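Putative polyketide cyclase SMa1630 (Sinorhizobium meliloti 1021, PDB 4U13) is of unproven function but has an SnoaL-like, NTF2-type fold and may act as a polyketide cyclase. Local coordinates at residues M4-I9 and L66-D71; A75-K80 and Y94-K99. One frame throughout, in Å; residues are numbered along the deposited sequence.

Both contacts are built on the same sheet, where strand 62-71, an outermost strand within the chain, lies beside strand 74-82. Contact 1 is at the surface: segment 4-9 lies over segment 66-71 and meets it mainly through side chains, without a hydrogen bond across. Contact 2 is buried, with its Leu76-Ser95 face partly exposed, and joins 75-80 to 94-99 by backbone hydrogen bonds. Their centres are about 8 Å apart: Thr69 O probably accepts a hydrogen bond from Leu76 N, while Leu6 packs on Val77 and Ile9 on Ile98. Contact 2 thus rests on main-chain bonds within the sheet, contact 1 on van der Waals packing against an outermost strand.

Contact 1: M4-I9 and L66-D71; sequences MDLPDI and LESTVD
Leu6 sets its CD2 methyl against the side chain of Ser68, and here the contact is tightest: Leu6 CD2 stands 3.5 Å from Ser68 CB, a little closer than two carbons usually come, and 3.7 Å from Ser68 OG. The CA-CB bond of Leu6 does not itself point at the strand, but with CG beside the backbone N (chi1 -69°) and CD1 anti to CA, CD2 is the branch turned to it. A long aliphatic side chain suits the place, because Leu6 is buried and also touches Phe1 and Val77. Serine suits the other side by being small: its CB and OG together make the surface on which the leucine rests. With chi1 at 66°, Ser68 OG lies between the backbone N and the carbonyl carbon and also comes 3.8 Å from Asp5 CB. In the SnoaL-like, NTF2-type fold a curved sheet is covered by helices, and this contact lays the approach to helix 8-19 over strand 62-71, an outermost strand of the sheet within the chain. Pro7 occupies the N-cap position of that helix. Its pyrrolidine also makes a second, looser touch, Pro7 CD lying 4.0 Å from the methyl Val70 CG2. Val70 is exposed, and its beta-branched side chain suits an extended strand while turning a methyl to the proline. Asp5 lies at the partly exposed margin, where a carboxylate can meet solvent; it gives the contact its CB, whereas Asp5 OD2 accepts a weak hydrogen bond from Gln2 N.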
loop_
_atom_site.group_PDB
_atom_site.type_symbol
_atom_site.label_atom_id
_atom_site.label_comp_id
_atom_site.label_asym_id
_atom_site.label_seq_id
_atom_site.Cartn_x
_atom_site.Cartn_y
_atom_site.Cartn_z
HETATM N N MSE A 4 4.260 -4.532 9.901
HETATM C CA MSE A 4 5.005 -4.279 11.151
HETATM C C MSE A 4 6.257 -5.147 11.271
HETATM O O MSE A 4 7.137 -4.819 12.044
HETATM C CB MSE A 4 4.096 -4.371 12.375
HETATM C CG MSE A 4 3.360 -5.708 12.454
HETATM SE SE MSE A 4 3.088 -6.294 14.329
HETATM C CE MSE A 4 4.249 -7.901 14.324
ATOM N N ASP A 5 6.372 -6.230 10.487
ATOM C CA ASP A 5 7.595 -7.060 10.463
ATOM C C ASP A 5 8.761 -6.325 9.852
ATOM O O ASP A 5 9.889 -6.768 10.007
ATOM C CB ASP A 5 7.424 -8.358 9.656
ATOM C CG ASP A 5 6.314 -9.253 10.190
ATOM O OD1 ASP A 5 5.711 -8.923 11.227
ATOM O OD2 ASP A 5 6.029 -10.301 9.573
ATOM N N LEU A 6 8.497 -5.235 9.137
ATOM C CA LEU A 6 9.551 -4.509 8.444
ATOM C C LEU A 6 10.035 -3.385 9.299
ATOM O O LEU A 6 9.270 -2.866 10.066
ATOM C CB LEU A 6 9.012 -3.955 7.132
ATOM C CG LEU A 6 8.698 -5.017 6.068
ATOM C CD1 LEU A 6 8.058 -4.432 4.810
ATOM C CD2 LEU A 6 9.977 -5.753 5.722
ATOM N N PRO A 7 11.328 -3.048 9.224
ATOM C CA PRO A 7 11.814 -1.779 9.803
ATOM C C PRO A 7 11.013 -0.580 9.248
ATOM O O PRO A 7 10.619 -0.576 8.080
ATOM C CB PRO A 7 13.268 -1.684 9.331
ATOM C CG PRO A 7 13.655 -3.033 8.867
ATOM C CD PRO A 7 12.408 -3.847 8.620
ATOM N N ASP A 8 10.772 0.444 10.056
ATOM C CA ASP A 8 9.973 1.574 9.580
ATOM C C ASP A 8 10.441 2.110 8.226
ATOM O O ASP A 8 9.636 2.480 7.391
ATOM C CB ASP A 8 10.022 2.719 10.580
ATOM C CG ASP A 8 9.167 2.461 11.777
ATOM O OD1 ASP A 8 8.242 1.635 11.650
ATOM O OD2 ASP A 8 9.413 3.078 12.837
ATOM N N ILE A 9 11.750 2.189 8.045
ATOM C CA ILE A 9 12.294 2.814 6.878
ATOM C C ILE A 9 12.045 2.006 5.579
ATOM O O ILE A 9 11.829 2.584 4.523
ATOM C CB ILE A 9 13.781 3.145 7.065
ATOM C CG1 ILE A 9 14.253 4.120 5.979
ATOM C CG2 ILE A 9 14.614 1.885 7.035
ATOM C CD1 ILE A 9 13.593 5.483 6.074
ATOM N N LEU A 66 5.935 -9.582 0.254
ATOM C CA LEU A 66 5.295 -10.842 0.612
ATOM C C LEU A 66 5.850 -11.472 1.890
ATOM O O LEU A 66 5.143 -12.182 2.556
ATOM C CB LEU A 66 5.505 -11.873 -0.495
ATOM C CG LEU A 66 4.905 -11.550 -1.861
ATOM C CD1 LEU A 66 5.181 -12.707 -2.823
ATOM C CD2 LEU A 66 3.412 -11.247 -1.732
ATOM N N GLU A 67 7.147 -11.339 2.124
ATOM C CA GLU A 67 7.752 -11.821 3.339
ATOM C C GLU A 67 9.049 -11.150 3.550
ATOM O O GLU A 67 9.542 -10.458 2.654
ATOM C CB GLU A 67 7.930 -13.347 3.387
ATOM C CG GLU A 67 8.340 -14.053 2.144
ATOM C CD GLU A 67 8.400 -15.553 2.409
ATOM O OE1 GLU A 67 9.318 -15.967 3.145
ATOM O OE2 GLU A 67 7.544 -16.317 1.901
ATOM N N SER A 68 9.573 -11.303 4.750
ATOM C CA SER A 68 10.789 -10.615 5.110
ATOM C C SER A 68 11.562 -11.314 6.242
ATOM O O SER A 68 10.987 -12.048 7.020
ATOM C CB SER A 68 10.435 -9.212 5.554
ATOM O OG SER A 68 9.677 -9.267 6.757
ATOM N N THR A 69 12.868 -11.077 6.279
ATOM C CA THR A 69 13.734 -11.509 7.358
ATOM C C THR A 69 14.760 -10.369 7.579
ATOM O O THR A 69 15.266 -9.789 6.634
ATOM C CB THR A 69 14.455 -12.865 7.035
ATOM O OG1 THR A 69 15.383 -12.672 5.960
ATOM C CG2 THR A 69 13.461 -13.972 6.609
ATOM N N VAL A 70 15.036 -10.039 8.828
ATOM C CA VAL A 70 16.024 -9.012 9.150
ATOM C C VAL A 70 17.246 -9.740 9.710
ATOM O O VAL A 70 17.117 -10.691 10.452
ATOM C CB VAL A 70 15.452 -7.930 10.124
ATOM C CG1 VAL A 70 16.448 -6.782 10.335
ATOM C CG2 VAL A 70 14.153 -7.317 9.582
ATOM N N ASP A 71 18.430 -9.394 9.243
ATOM C CA ASP A 71 19.679 -9.923 9.828
ATOM C C ASP A 71 20.721 -8.797 9.949
ATOM O O ASP A 71 21.383 -8.436 8.964
ATOM C CB ASP A 71 20.240 -11.114 9.018
#

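Contact 2: A75-K80 and Y94-K99; sequences ALVRAK and YSFTIK
An antiparallel strand pairing inside the sheet joins segments 75-80 and 94-99, two arms of the beta hairpin formed by strands 74-82 and 90-99. The pairing is backbone work first. Ala75 with Phe96 and Val77 with Tyr94 are hydrogen-bonded pairs, and Leu76 with Ser95 is the non-hydrogen-bonded pair between them. Phe96 N gives Ala75 O a bond of 2.7 Å, returned by Ala75 N to Phe96 O at 2.9 Å. At the other pair Tyr94 N reaches Val77 O at 2.6 Å, and Val77 N returns a bond to Tyr94 O at 2.9 Å.

Ala75, Val77, Tyr94 and Phe96 share one face of the sheet, covered by helix 8-19: Tyr13 meets the Phe96 ring edge-to-face, and Phe14 packs on Tyr94 and Val77. Small side chains of 75-80 lie opposite the large rings of 94-99. Ala79 CB lies 4.1 Å from Tyr94 CE1, and Ala75 sets just a methyl, CB, 4.5 Å from Phe96 CB. The carbonyl oxygen of Ala75 lies at the edge of the Phe96 ring, in its plane. Val77, a beta-branched residue at ease in a strand, turns CG2 to within 4.3 Å of Phe96 CE1. On the other face, with OG beside its backbone N (chi1 -60°), Ser95 brings its hydroxyl against CG and CD1 of partly exposed Leu76, Ser95 OG to Leu76 CG being 3.8 Å; a small polar group suits this less buried surface.

The four bonds satisfy backbone groups that would be costly to bury alone, so this chemistry implies a pairing fixed by the main chain, with the side chains of its covered face supplying apolar and aromatic surface for the helix.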
loop_
_atom_site.group_PDB
_atom_site.type_symbol
_atom_site.label_atom_id
_atom_site.label_comp_id
_atom_site.label_asym_id
_atom_site.label_seq_id
_atom_site.Cartn_x
_atom_site.Cartn_y
_atom_site.Cartn_z
ATOM N N ALA A 75 18.034 -5.932 5.729
ATOM C CA ALA A 75 16.662 -6.440 5.605
ATOM C C ALA A 75 16.394 -6.935 4.189
ATOM O O ALA A 75 16.635 -6.236 3.198
ATOM C CB ALA A 75 15.659 -5.385 5.981
ATOM N N LEU A 76 15.886 -8.161 4.134
ATOM C CA LEU A 76 15.659 -8.896 2.903
ATOM C C LEU A 76 14.189 -9.119 2.711
ATOM O O LEU A 76 13.555 -9.794 3.522
ATOM C CB LEU A 76 16.317 -10.255 2.971
ATOM C CG LEU A 76 17.744 -10.328 2.439
ATOM C CD1 LEU A 76 18.663 -9.366 3.181
ATOM C CD2 LEU A 76 18.263 -11.770 2.549
ATOM N N VAL A 77 13.662 -8.598 1.604
ATOM C CA VAL A 77 12.246 -8.615 1.354
ATOM C C VAL A 77 11.980 -9.255 0.002
ATOM O O VAL A 77 12.572 -8.884 -1.015
ATOM C CB VAL A 77 11.656 -7.167 1.439
ATOM C CG1 VAL A 77 10.151 -7.131 1.229
ATOM C CG2 VAL A 77 11.895 -6.579 2.796
ATOM N N ARG A 78 11.119 -10.258 0.002
ATOM C CA ARG A 78 10.637 -10.834 -1.226
ATOM C C ARG A 78 9.424 -10.014 -1.649
ATOM O O ARG A 78 8.457 -9.831 -0.841
ATOM C CB ARG A 78 10.247 -12.295 -1.067
ATOM C CG ARG A 78 11.450 -13.211 -0.939
ATOM C CD ARG A 78 10.994 -14.646 -0.661
ATOM N NE ARG A 78 10.141 -15.184 -1.754
ATOM C CZ ARG A 78 10.597 -15.865 -2.819
ATOM N NH1 ARG A 78 11.904 -16.067 -2.956
ATOM N NH2 ARG A 78 9.747 -16.319 -3.749
ATOM N N ALA A 79 9.438 -9.534 -2.901
ATOM C CA ALA A 79 8.312 -8.760 -3.355
ATOM C C ALA A 79 7.790 -9.205 -4.709
ATOM O O ALA A 79 8.553 -9.539 -5.620
ATOM C CB ALA A 79 8.661 -7.276 -3.329
ATOM N N LYS A 80 6.471 -9.269 -4.832
ATOM C CA LYS A 80 5.878 -9.652 -6.094
ATOM C C LYS A 80 5.815 -8.378 -6.898
ATOM O O LYS A 80 5.294 -7.368 -6.463
ATOM C CB LYS A 80 4.510 -10.272 -5.940
ATOM C CG LYS A 80 4.050 -10.912 -7.248
ATOM C CD LYS A 80 2.618 -11.453 -7.171
ATOM C CE LYS A 80 1.600 -10.333 -7.279
ATOM N NZ LYS A 80 0.326 -10.692 -6.594
ATOM N N TYR A 94 14.472 -7.845 -2.528
ATOM C CA TYR A 94 15.009 -6.518 -2.235
ATOM C C TYR A 94 15.887 -6.569 -0.966
ATOM O O TYR A 94 15.364 -6.772 0.133
ATOM C CB TYR A 94 13.843 -5.542 -2.000
ATOM C CG TYR A 94 13.096 -5.025 -3.238
ATOM C CD1 TYR A 94 12.506 -5.906 -4.174
ATOM C CD2 TYR A 94 12.957 -3.652 -3.454
ATOM C CE1 TYR A 94 11.817 -5.435 -5.294
ATOM C CE2 TYR A 94 12.264 -3.159 -4.560
ATOM C CZ TYR A 94 11.688 -4.050 -5.479
ATOM O OH TYR A 94 10.993 -3.546 -6.557
ATOM N N SER A 95 17.195 -6.380 -1.116
ATOM C CA SER A 95 18.103 -6.358 0.039
ATOM C C SER A 95 18.472 -4.968 0.414
ATOM O O SER A 95 19.186 -4.308 -0.290
ATOM C CB SER A 95 19.403 -7.130 -0.241
ATOM O OG SER A 95 19.093 -8.474 -0.538
ATOM N N PHE A 96 18.016 -4.545 1.560
ATOM C CA PHE A 96 18.215 -3.176 1.999
ATOM C C PHE A 96 19.295 -3.137 3.071
ATOM O O PHE A 96 19.272 -3.945 3.996
ATOM C CB PHE A 96 16.957 -2.665 2.686
ATOM C CG PHE A 96 15.759 -2.449 1.784
ATOM C CD1 PHE A 96 14.883 -3.519 1.485
ATOM C CD2 PHE A 96 15.416 -1.164 1.337
ATOM C CE1 PHE A 96 13.743 -3.310 0.702
ATOM C CE2 PHE A 96 14.269 -0.945 0.592
ATOM C CZ PHE A 96 13.441 -2.021 0.260
ATOM N N THR A 97 20.200 -2.174 2.979
ATOM C CA THR A 97 21.138 -1.882 4.047
ATOM C C THR A 97 20.805 -0.532 4.612
ATOM O O THR A 97 20.712 0.461 3.892
ATOM C CB THR A 97 22.587 -1.886 3.554
ATOM O OG1 THR A 97 22.814 -3.111 2.837
ATOM C CG2 THR A 97 23.550 -1.801 4.706
ATOM N N ILE A 98 20.697 -0.530 5.926
ATOM C CA ILE A 98 20.210 0.566 6.727
ATOM C C ILE A 98 21.377 1.109 7.554
ATOM O O ILE A 98 21.917 0.381 8.362
ATOM C CB ILE A 98 19.174 0.051 7.757
ATOM C CG1 ILE A 98 18.103 -0.821 7.092
ATOM C CG2 ILE A 98 18.522 1.202 8.493
ATOM C CD1 ILE A 98 17.312 -0.091 6.032
ATOM N N LYS A 99 21.774 2.358 7.339
ATOM C CA LYS A 99 22.757 3.017 8.187
ATOM C C LYS A 99 22.082 4.268 8.674
ATOM O O LYS A 99 21.762 5.146 7.871
ATOM C CB LYS A 99 24.038 3.354 7.412
#